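Local coordinates for hypothetical protein (Parabacteroides merdae, PDB 4OO3) that is of unknown function but is probably an NAD(P)-dependent oxidoreductase, pairing a nucleotide-binding Rossmann fold with a C-terminal oxidoreductase domain, at residues S36-V41 with N70-T75; G96-K101 with N210-G215; H190-V195 with N306-K311; S324-V329 with L342-V347. All blocks are in the same frame, centred on the assembly; numbering follows the deposited sequence.

Contact 1: residues S36-V41 with N70-T75; sequences SKDVYV and NEIVYT
Residues Asp-38 to Val-41 lie alongside Asn-70 to Val-73 in parallel register, the two strands of a Rossmann-fold beta-alpha-beta unit whose crossover is helix 47-61. Five backbone hydrogen bonds join them, beginning with Asn-70 N on Lys-37 O and ending with Tyr-74 N on Val-41 O. The tight part is Val-39, Val-41 and Glu-71; Val-73, on the same face, is exposed. A bend in the Glu-71 chain (chi2 -74°) folds its carboxylate back over both valines, leaving OE2 3.4 Å from Val-39 CB and OE1 3.2 Å from Val-41 CG2. His-52 and Ile-56 of helix 47-61 touch Glu-71 from outside the pair. The other side, bearing Asp-38, Tyr-40, Asn-70 and Ile-72, is more exposed to solvent, its contacts few and local. There Ile-72 CD1 leans on Tyr-40 CE1 at 3.3 Å, while Asn-70 ND2 donates to Asp-38 OD1 over 2.8 Å, meeting the oxygen from above the carboxylate plane. With an alanine in place of Asp-38, the Asn-70 amide would probably lose its acceptor on this strand and be freer to turn. Farther along, one water donates to two carbonyls, at 3.0 Å to Val-41 O and 2.7 Å to Ile-72 O.

Contact 2: residues G96-K101 with N210-G215; sequences GNNGKK and NQQGEG
The side-chain amides of Asn-97 and Gln-211 meet obliquely, their planes 39° apart. Gln-211 OE1 lies in the plane of the Asn-97 amide and accepts from ND2 at 2.8 Å, whereas Gln-211 CB stands off to one side of that plane. Asn-98 uses its own amide in a similar way: ND2 donates within the amide plane to the backbone carbonyl O of Gln-212, also at 2.8 Å and nearly straight (167°). The Gln-212 amide runs beside it, but its NE2 is a second donor and turns to Asp-218 instead.

Between these two side-chain bonds, Gln-211 O faces the start of helix 98-110 and accepts from both Asn-98 N and Gly-99 N, each bond bent and weak. A side chain at Gly-99 would point at the other segment and run into Asn-210 O, which is consistent with a glycine here. Asn-97 is also the N-cap of the helix. With CG beside its carbonyl carbon (chi1 -164°), OD1 accepts from Lys-100 N at 3.3 Å and, more weakly, from Gly-99 N. A leucine replacing Asn-97 would probably leave Lys-100 N and, in part, Gly-99 N without their cap and Gln-211 OE1 without its donor.

Gln-211 NE2 is held by Asp-208, just before the short, weakly bonded helix 209-212; Gly-213, with positive phi, is the first residue beyond it. The contact thus sets that helix, from the C-terminal domain, against the N-terminus of helix 98-110, which follows strand 91-94 of the Rossmann fold.

Contact 3: residues H190-V195 with N306-K311; sequences HLFKLV and NYTFPK
Phe-309 meets the imidazole of His-190 in a T-shaped pair, the planes 88° apart. The phenyl edge is turned to the histidine face, with CD2 lying 3.7 Å from His-190 ND1, and Phe-309 CB sits over the same ring in a CH-pi contact. Placing CG of Phe-309 between its backbone N and carbonyl carbon (chi1 46°) is what folds the phenyl group over the imidazole. A second aromatic pair forms farther along, away from the first, in quite another manner. Phe-192 and Tyr-307 point the same way with their rings nearly parallel, yet slid so far that they barely overlap; the real touch is Phe-192 CB over the tyrosine face, 3.5 Å from CZ.

Polar bonds tie the backbones between the two ring pairs. Leu-191 N donates to Asn-306 O at 2.9 Å, Phe-192 N to Tyr-307 O at 2.8 Å, and the hydroxyl of Thr-308 gives its proton to Phe-192 O, with OG1 at 2.7 Å. These bonds carry on the pairing of two neighbouring parallel strands of the mixed sheet, 183-190 and 297-306, past the point where regular strand geometry stops: His-190 opposite Asn-306 is the only bridge within these two segments, and beyond it run two irregular loops, joined as far as Phe-192 and Thr-308.

A second shell fixes the rings. His-190 ND1 is hydrogen-bonded to Asp-315 OD1. The Tyr-307 hydroxyl is bonded to Gln-262 of helix 257-264, whose Glu-259 and Val-263 also touch the tyrosine. Arg-202 NE is hydrogen-bonded to Leu-191 O, and Pro-199 touches the Phe-192 side chain.

Contact 4: residues S324-V329 with L342-V347; sequences SKADLV and LFVEAV
Glu-345 reaches diagonally across to Val-329 on the neighbouring strand because its CG stands anti to the carbonyl carbon (chi1 -45°) and the chain then stays extended. Val-329 meets it with CG2, the branch beside its own backbone N, and the two side chains cross with CG2 3.8 Å from Glu-345 CD. Beyond this touch of a methyl against the carboxylate, the acid has a stronger partner, a salt bridge from OE2 to Arg-331. That arginine also makes a cation-pi contact with Phe-343, and its charge probably eases the nearness of Asp-327, whose OD2 is 4.9 Å from Glu-345 OE1.

The opposite face of the pair is apolar. Leu-328 and Val-344 lie side by side, CD2 of the leucine 3.9 Å from CG2 of the valine, and the other valine branch, CG1, faces Ala-326 CB at 4.2 Å. Tyr-355 of helix 352-369 covers Ala-326, Val-344 and Ala-346, while Leu-328 and Leu-342 pack on helix 155-164.

Two hydrogen-bonded pairs hold the backbones. Asp-327 N to Glu-345 O and Glu-345 N to Asp-327 O are both 2.8 Å. Val-329 N donates to Phe-343 O at 2.9 Å, and the return bond from Phe-343 N to Val-329 O is 2.7 Å and lies in the carbonyl plane. Past them Val-347 N donates to Lys-325 O, where the strand pairing gives out. The alternation of hydrogen-bonded and non-hydrogen-bonded pairs is that of antiparallel pairing, and strands 326-332 and 341-346, consecutive in the chain, form a beta hairpin in the large mixed sheet of the C-terminal domain.

The contacts run from one end of the molecule to the other. Contact 1 joins two strands at the edge of the parallel Rossmann sheet, and contact 4, its centre about 50 Å away, is a hairpin in the mixed sheet. Contact 3 belongs to that same mixed sheet, at the ends of strands 183-190 and 297-306. Contact 2 bridges the Rossmann-fold and C-terminal regions; its nearest atoms are about 8 Å from contact 3. Contact 1 closes first along the chain, contacts 2 and 3 interleave, and contact 4 follows. Contacts 1 and 4 are local pairings, whereas 2 and 3 are both long-range, contact 2 joining the two regions and contact 3 tying distant parts of the mixed sheet.

Contact 1: residues S36-V41 with N70-T75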
# COMPACT_ATOMS: atom_id res chain seq x y z
N SER A 36 -17.31 15.33 9.82
CA SER A 36 -17.60 16.75 10.03
C SER A 36 -16.84 17.58 9.02
O SER A 36 -15.69 17.27 8.70
CB SER A 36 -17.22 17.16 11.46
OG SER A 36 -16.87 18.52 11.52
N LYS A 37 -17.48 18.62 8.51
CA LYS A 37 -16.85 19.50 7.52
C LYS A 37 -15.66 20.28 8.08
O LYS A 37 -14.79 20.68 7.31
CB LYS A 37 -17.86 20.47 6.93
CG LYS A 37 -18.55 19.96 5.68
CD LYS A 37 -19.47 18.78 5.95
CE LYS A 37 -20.11 18.33 4.65
NZ LYS A 37 -21.23 17.39 4.87
N ASP A 38 -15.62 20.47 9.39
CA ASP A 38 -14.52 21.18 10.05
C ASP A 38 -13.37 20.21 10.25
O ASP A 38 -13.51 19.19 10.92
CB ASP A 38 -14.96 21.75 11.41
CG ASP A 38 -15.97 22.88 11.29
OD1 ASP A 38 -16.00 23.58 10.26
OD2 ASP A 38 -16.74 23.08 12.25
N VAL A 39 -12.23 20.55 9.67
CA VAL A 39 -11.06 19.70 9.72
C VAL A 39 -9.89 20.48 10.32
O VAL A 39 -9.61 21.60 9.92
CB VAL A 39 -10.71 19.16 8.31
CG1 VAL A 39 -9.40 18.37 8.33
CG2 VAL A 39 -11.85 18.31 7.78
N TYR A 40 -9.19 19.86 11.26
CA TYR A 40 -8.12 20.52 11.99
C TYR A 40 -6.76 20.09 11.46
O TYR A 40 -6.40 18.92 11.53
CB TYR A 40 -8.28 20.24 13.48
CG TYR A 40 -9.61 20.75 13.99
CD1 TYR A 40 -9.76 22.08 14.36
CD2 TYR A 40 -10.73 19.93 14.05
CE1 TYR A 40 -10.98 22.58 14.80
CE2 TYR A 40 -11.96 20.42 14.49
CZ TYR A 40 -12.07 21.74 14.86
OH TYR A 40 -13.27 22.25 15.30
N VAL A 41 -6.02 21.04 10.89
CA VAL A 41 -4.69 20.80 10.35
C VAL A 41 -3.61 21.38 11.27
O VAL A 41 -3.70 22.54 11.69
CB VAL A 41 -4.54 21.45 8.94
CG1 VAL A 41 -3.11 21.33 8.42
CG2 VAL A 41 -5.54 20.84 7.96
N ASN A 70 -13.96 22.77 5.71
CA ASN A 70 -13.47 23.96 6.39
C ASN A 70 -12.16 23.63 7.10
O ASN A 70 -12.15 23.02 8.17
CB ASN A 70 -14.49 24.45 7.39
CG ASN A 70 -14.02 25.66 8.15
OD1 ASN A 70 -13.26 26.48 7.64
ND2 ASN A 70 -14.49 25.80 9.39
N GLU A 71 -11.05 24.02 6.48
CA GLU A 71 -9.73 23.70 7.00
C GLU A 71 -9.30 24.74 8.04
O GLU A 71 -8.97 25.87 7.70
CB GLU A 71 -8.72 23.61 5.86
CG GLU A 71 -9.08 22.58 4.79
CD GLU A 71 -8.86 21.16 5.25
OE1 GLU A 71 -7.72 20.82 5.63
OE2 GLU A 71 -9.82 20.36 5.21
N ILE A 72 -9.36 24.35 9.31
CA ILE A 72 -8.90 25.19 10.40
C ILE A 72 -7.44 24.88 10.63
O ILE A 72 -7.10 23.86 11.23
CB ILE A 72 -9.72 24.94 11.68
CG1 ILE A 72 -11.21 25.17 11.40
CG2 ILE A 72 -9.24 25.86 12.79
CD1 ILE A 72 -12.13 24.50 12.40
N VAL A 73 -6.57 25.76 10.16
CA VAL A 73 -5.14 25.47 10.03
C VAL A 73 -4.31 26.09 11.15
O VAL A 73 -4.53 27.23 11.54
CB VAL A 73 -4.61 25.99 8.68
CG1 VAL A 73 -3.12 25.71 8.54
CG2 VAL A 73 -5.41 25.38 7.53
N TYR A 74 -3.36 25.31 11.65
CA TYR A 74 -2.32 25.81 12.52
C TYR A 74 -0.96 25.40 11.97
O TYR A 74 -0.67 24.20 11.83
CB TYR A 74 -2.43 25.25 13.93
CG TYR A 74 -1.34 25.80 14.81
CD1 TYR A 74 -1.52 27.01 15.47
CD2 TYR A 74 -0.11 25.15 14.92
CE1 TYR A 74 -0.51 27.54 16.26
CE2 TYR A 74 0.90 25.67 15.70
CZ TYR A 74 0.69 26.87 16.37
OH TYR A 74 1.68 27.40 17.14
N THR A 75 -0.12 26.39 11.67
CA THR A 75 1.25 26.10 11.26
C THR A 75 2.23 26.75 12.23
O THR A 75 2.04 27.88 12.65
CB THR A 75 1.53 26.52 9.80
OG1 THR A 75 1.25 27.92 9.62
CG2 THR A 75 0.66 25.72 8.84
O HOH W 1 -5.81 23.35 13.59

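Contact 2: residues G96-K101 with N210-G215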
# COMPACT_ATOMS: atom_id res chain seq x y z
N GLY A 96 2.71 11.27 4.89
CA GLY A 96 3.80 12.13 4.51
C GLY A 96 5.14 11.59 4.97
O GLY A 96 5.56 10.50 4.55
N ASN A 97 5.80 12.34 5.83
CA ASN A 97 7.13 11.99 6.28
C ASN A 97 7.12 10.73 7.15
O ASN A 97 6.66 10.74 8.28
CB ASN A 97 7.76 13.15 7.03
CG ASN A 97 9.25 12.98 7.20
OD1 ASN A 97 9.70 12.03 7.83
ND2 ASN A 97 10.01 13.89 6.61
N ASN A 98 7.67 9.64 6.60
CA ASN A 98 7.61 8.33 7.24
C ASN A 98 8.62 8.14 8.36
O ASN A 98 8.47 7.24 9.19
CB ASN A 98 7.78 7.23 6.19
CG ASN A 98 6.66 7.22 5.16
OD1 ASN A 98 5.51 7.45 5.50
ND2 ASN A 98 7.00 6.95 3.91
N GLY A 99 9.65 8.98 8.40
CA GLY A 99 10.63 8.93 9.48
C GLY A 99 10.03 9.42 10.79
O GLY A 99 10.26 8.84 11.85
N LYS A 100 9.24 10.49 10.69
CA LYS A 100 8.50 11.05 11.82
C LYS A 100 7.21 10.28 12.20
O LYS A 100 6.69 10.45 13.30
CB LYS A 100 8.11 12.49 11.48
CG LYS A 100 9.26 13.46 11.32
CD LYS A 100 8.80 14.71 10.57
CE LYS A 100 9.25 16.00 11.24
NZ LYS A 100 10.66 16.32 10.92
N LYS A 101 6.70 9.45 11.30
CA LYS A 101 5.34 8.94 11.40
C LYS A 101 5.04 8.15 12.66
O LYS A 101 4.01 8.37 13.30
CB LYS A 101 5.02 8.06 10.19
CG LYS A 101 3.62 7.48 10.18
CD LYS A 101 3.47 6.43 9.09
CE LYS A 101 3.43 7.02 7.70
NZ LYS A 101 2.14 7.72 7.42
N ASN A 210 15.99 8.00 4.87
CA ASN A 210 15.77 8.16 6.31
C ASN A 210 14.40 8.75 6.64
O ASN A 210 13.89 8.59 7.74
CB ASN A 210 16.86 9.04 6.93
CG ASN A 210 18.24 8.40 6.88
OD1 ASN A 210 19.23 9.07 6.61
ND2 ASN A 210 18.31 7.11 7.16
N GLN A 211 13.81 9.44 5.67
CA GLN A 211 12.54 10.10 5.89
C GLN A 211 11.40 9.41 5.15
O GLN A 211 10.28 9.32 5.67
CB GLN A 211 12.67 11.55 5.46
CG GLN A 211 13.76 12.29 6.21
CD GLN A 211 13.69 13.78 5.99
OE1 GLN A 211 12.74 14.43 6.43
NE2 GLN A 211 14.67 14.33 5.29
N GLN A 212 11.67 8.94 3.94
CA GLN A 212 10.68 8.22 3.16
C GLN A 212 10.65 6.75 3.57
O GLN A 212 9.60 6.11 3.50
CB GLN A 212 10.98 8.37 1.67
CG GLN A 212 10.07 7.59 0.73
CD GLN A 212 8.60 7.94 0.88
OE1 GLN A 212 8.23 9.08 1.21
NE2 GLN A 212 7.74 6.97 0.62
N GLY A 213 11.79 6.22 4.00
CA GLY A 213 11.98 4.78 4.15
C GLY A 213 12.70 4.21 2.94
O GLY A 213 12.63 4.78 1.84
N GLU A 214 13.40 3.10 3.12
CA GLU A 214 14.08 2.46 1.99
C GLU A 214 13.07 1.80 1.07
O GLU A 214 11.95 1.50 1.48
CB GLU A 214 15.09 1.42 2.49
CG GLU A 214 16.25 2.01 3.27
CD GLU A 214 17.62 1.47 2.86
OE1 GLU A 214 17.70 0.58 1.99
OE2 GLU A 214 18.63 1.96 3.43
N GLY A 215 13.47 1.54 -0.17
CA GLY A 215 12.59 0.84 -1.11
C GLY A 215 12.07 -0.49 -0.56
O GLY A 215 10.90 -0.85 -0.77

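Contact 3: residues H190-V195 with N306-K311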
# COMPACT_ATOMS: atom_id res chain seq x y z
N HIS A 190 7.93 4.20 -11.01
CA HIS A 190 8.70 5.31 -11.56
C HIS A 190 8.53 6.60 -10.75
O HIS A 190 7.43 6.94 -10.33
CB HIS A 190 8.35 5.51 -13.03
CG HIS A 190 8.72 4.33 -13.87
ND1 HIS A 190 7.88 3.25 -14.05
CD2 HIS A 190 9.86 4.03 -14.54
CE1 HIS A 190 8.48 2.35 -14.82
NE2 HIS A 190 9.68 2.80 -15.12
N LEU A 191 9.64 7.30 -10.54
CA LEU A 191 9.67 8.47 -9.65
C LEU A 191 9.00 9.66 -10.31
O LEU A 191 8.26 10.40 -9.65
CB LEU A 191 11.11 8.83 -9.27
CG LEU A 191 11.90 7.76 -8.51
CD1 LEU A 191 13.40 7.95 -8.70
CD2 LEU A 191 11.54 7.75 -7.04
N PHE A 192 9.24 9.83 -11.60
CA PHE A 192 8.73 10.96 -12.36
C PHE A 192 7.72 10.53 -13.42
O PHE A 192 8.04 9.70 -14.29
CB PHE A 192 9.88 11.72 -13.03
CG PHE A 192 9.44 12.94 -13.77
CD1 PHE A 192 8.84 14.00 -13.09
CD2 PHE A 192 9.59 13.04 -15.15
CE1 PHE A 192 8.42 15.13 -13.76
CE2 PHE A 192 9.17 14.17 -15.83
CZ PHE A 192 8.58 15.22 -15.14
N LYS A 193 6.52 11.10 -13.36
CA LYS A 193 5.47 10.84 -14.34
C LYS A 193 4.73 12.14 -14.69
O LYS A 193 4.67 13.06 -13.87
CB LYS A 193 4.50 9.79 -13.80
N LEU A 194 4.19 12.20 -15.91
CA LEU A 194 3.36 13.34 -16.34
C LEU A 194 1.87 13.06 -16.11
O LEU A 194 1.43 11.91 -16.18
CB LEU A 194 3.58 13.65 -17.83
CG LEU A 194 4.81 14.46 -18.26
CD1 LEU A 194 4.98 15.71 -17.40
CD2 LEU A 194 6.07 13.61 -18.23
N VAL A 195 1.10 14.12 -15.83
CA VAL A 195 -0.35 14.02 -15.65
C VAL A 195 -1.04 15.22 -16.32
O VAL A 195 -1.05 16.32 -15.77
CB VAL A 195 -0.75 13.97 -14.16
CG1 VAL A 195 -2.24 13.68 -14.01
CG2 VAL A 195 0.07 12.92 -13.41
N ASN A 306 12.53 3.15 -10.96
CA ASN A 306 13.31 3.85 -11.96
C ASN A 306 12.86 5.31 -12.01
O ASN A 306 11.86 5.68 -11.40
CB ASN A 306 13.21 3.16 -13.32
CG ASN A 306 13.92 1.82 -13.34
OD1 ASN A 306 15.00 1.67 -12.77
ND2 ASN A 306 13.31 0.85 -13.99
N TYR A 307 13.61 6.14 -12.73
CA TYR A 307 13.30 7.56 -12.79
C TYR A 307 12.01 7.79 -13.57
O TYR A 307 11.04 8.33 -13.05
CB TYR A 307 14.43 8.39 -13.40
CG TYR A 307 14.05 9.85 -13.43
CD1 TYR A 307 13.89 10.55 -12.24
CD2 TYR A 307 13.78 10.51 -14.62
CE1 TYR A 307 13.51 11.87 -12.23
CE2 TYR A 307 13.40 11.84 -14.62
CZ TYR A 307 13.26 12.51 -13.42
OH TYR A 307 12.88 13.83 -13.40
N THR A 308 12.01 7.38 -14.83
CA THR A 308 10.84 7.56 -15.67
C THR A 308 10.85 6.53 -16.78
O THR A 308 11.89 5.92 -17.06
CB THR A 308 10.76 9.00 -16.23
OG1 THR A 308 9.41 9.29 -16.62
CG2 THR A 308 11.70 9.19 -17.42
N PHE A 309 9.69 6.32 -17.40
CA PHE A 309 9.55 5.31 -18.45
C PHE A 309 9.58 5.94 -19.83
O PHE A 309 9.14 7.09 -20.00
CB PHE A 309 8.25 4.49 -18.27
CG PHE A 309 7.02 5.32 -17.98
CD1 PHE A 309 6.34 5.97 -19.01
CD2 PHE A 309 6.53 5.43 -16.69
CE1 PHE A 309 5.21 6.71 -18.75
CE2 PHE A 309 5.39 6.18 -16.42
CZ PHE A 309 4.73 6.82 -17.45
N PRO A 310 10.09 5.20 -20.83
CA PRO A 310 10.00 5.70 -22.21
C PRO A 310 8.54 5.88 -22.62
O PRO A 310 7.68 5.16 -22.13
CB PRO A 310 10.69 4.61 -23.04
CG PRO A 310 10.78 3.41 -22.16
CD PRO A 310 10.80 3.91 -20.75
N LYS A 311 8.26 6.85 -23.50
CA LYS A 311 6.91 7.05 -24.01
C LYS A 311 6.36 5.71 -24.50
O LYS A 311 7.12 4.89 -25.03
CB LYS A 311 6.90 8.07 -25.15

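Contact 4: residues S324-V329 with L342-V347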
# COMPACT_ATOMS: atom_id res chain seq x y z
N SER A 324 -1.06 -26.70 -6.58
CA SER A 324 -0.79 -28.07 -7.03
C SER A 324 -1.44 -28.39 -8.39
O SER A 324 -0.96 -29.26 -9.11
CB SER A 324 -1.21 -29.09 -5.97
OG SER A 324 -2.60 -29.05 -5.74
N LYS A 325 -2.52 -27.69 -8.73
CA LYS A 325 -3.17 -27.86 -10.03
C LYS A 325 -2.80 -26.79 -11.04
O LYS A 325 -2.71 -27.06 -12.24
CB LYS A 325 -4.69 -27.88 -9.88
CG LYS A 325 -5.24 -29.10 -9.17
CD LYS A 325 -6.75 -29.15 -9.31
CE LYS A 325 -7.38 -30.10 -8.31
NZ LYS A 325 -7.01 -31.51 -8.60
N ALA A 326 -2.60 -25.56 -10.58
CA ALA A 326 -2.40 -24.44 -11.49
C ALA A 326 -1.66 -23.27 -10.88
O ALA A 326 -1.73 -23.04 -9.67
CB ALA A 326 -3.75 -23.97 -12.02
N ASP A 327 -0.94 -22.55 -11.74
CA ASP A 327 -0.36 -21.25 -11.42
C ASP A 327 -1.36 -20.15 -11.78
O ASP A 327 -1.91 -20.14 -12.89
CB ASP A 327 0.93 -21.01 -12.22
CG ASP A 327 2.03 -22.00 -11.88
OD1 ASP A 327 1.99 -22.60 -10.79
OD2 ASP A 327 2.94 -22.17 -12.71
N LEU A 328 -1.59 -19.23 -10.85
CA LEU A 328 -2.34 -18.00 -11.13
C LEU A 328 -1.35 -16.88 -11.37
O LEU A 328 -0.50 -16.60 -10.52
CB LEU A 328 -3.25 -17.65 -9.95
CG LEU A 328 -4.23 -18.74 -9.54
CD1 LEU A 328 -4.97 -18.31 -8.27
CD2 LEU A 328 -5.20 -19.05 -10.66
N VAL A 329 -1.46 -16.23 -12.52
CA VAL A 329 -0.41 -15.34 -13.02
C VAL A 329 -0.99 -13.98 -13.38
O VAL A 329 -1.97 -13.90 -14.12
CB VAL A 329 0.28 -15.95 -14.27
CG1 VAL A 329 1.28 -14.97 -14.89
CG2 VAL A 329 0.96 -17.26 -13.90
N LEU A 342 -5.10 -11.24 -15.52
CA LEU A 342 -4.95 -12.47 -14.74
C LEU A 342 -5.04 -13.69 -15.66
O LEU A 342 -5.87 -13.74 -16.57
CB LEU A 342 -6.05 -12.53 -13.67
CG LEU A 342 -6.16 -13.76 -12.77
CD1 LEU A 342 -4.88 -14.06 -12.00
CD2 LEU A 342 -7.33 -13.56 -11.81
N PHE A 343 -4.17 -14.68 -15.41
CA PHE A 343 -4.17 -15.93 -16.16
C PHE A 343 -4.19 -17.16 -15.24
O PHE A 343 -3.62 -17.14 -14.15
CB PHE A 343 -2.94 -16.00 -17.07
CG PHE A 343 -2.91 -14.92 -18.12
CD1 PHE A 343 -2.43 -13.66 -17.82
CD2 PHE A 343 -3.35 -15.18 -19.41
CE1 PHE A 343 -2.40 -12.66 -18.78
CE2 PHE A 343 -3.32 -14.18 -20.38
CZ PHE A 343 -2.84 -12.93 -20.06
N VAL A 344 -4.85 -18.22 -15.70
CA VAL A 344 -4.82 -19.53 -15.06
C VAL A 344 -4.00 -20.47 -15.94
O VAL A 344 -4.34 -20.68 -17.11
CB VAL A 344 -6.24 -20.12 -14.92
CG1 VAL A 344 -6.19 -21.54 -14.35
CG2 VAL A 344 -7.12 -19.21 -14.07
N GLU A 345 -2.94 -21.04 -15.38
CA GLU A 345 -2.04 -21.90 -16.14
C GLU A 345 -1.94 -23.25 -15.47
O GLU A 345 -1.44 -23.36 -14.35
CB GLU A 345 -0.65 -21.25 -16.23
CG GLU A 345 -0.71 -19.77 -16.59
CD GLU A 345 0.61 -19.22 -17.10
OE1 GLU A 345 1.66 -19.87 -16.90
OE2 GLU A 345 0.59 -18.13 -17.71
N ALA A 346 -2.44 -24.29 -16.13
CA ALA A 346 -2.41 -25.62 -15.55
C ALA A 346 -0.97 -26.08 -15.42
O ALA A 346 -0.11 -25.72 -16.23
CB ALA A 346 -3.20 -26.60 -16.40
N VAL A 347 -0.71 -26.87 -14.37
CA VAL A 347 0.59 -27.48 -14.16
C VAL A 347 0.78 -28.58 -15.20
O VAL A 347 -0.19 -29.24 -15.58
CB VAL A 347 0.71 -28.03 -12.72
CG1 VAL A 347 1.93 -28.93 -12.55
CG2 VAL A 347 0.76 -26.88 -11.72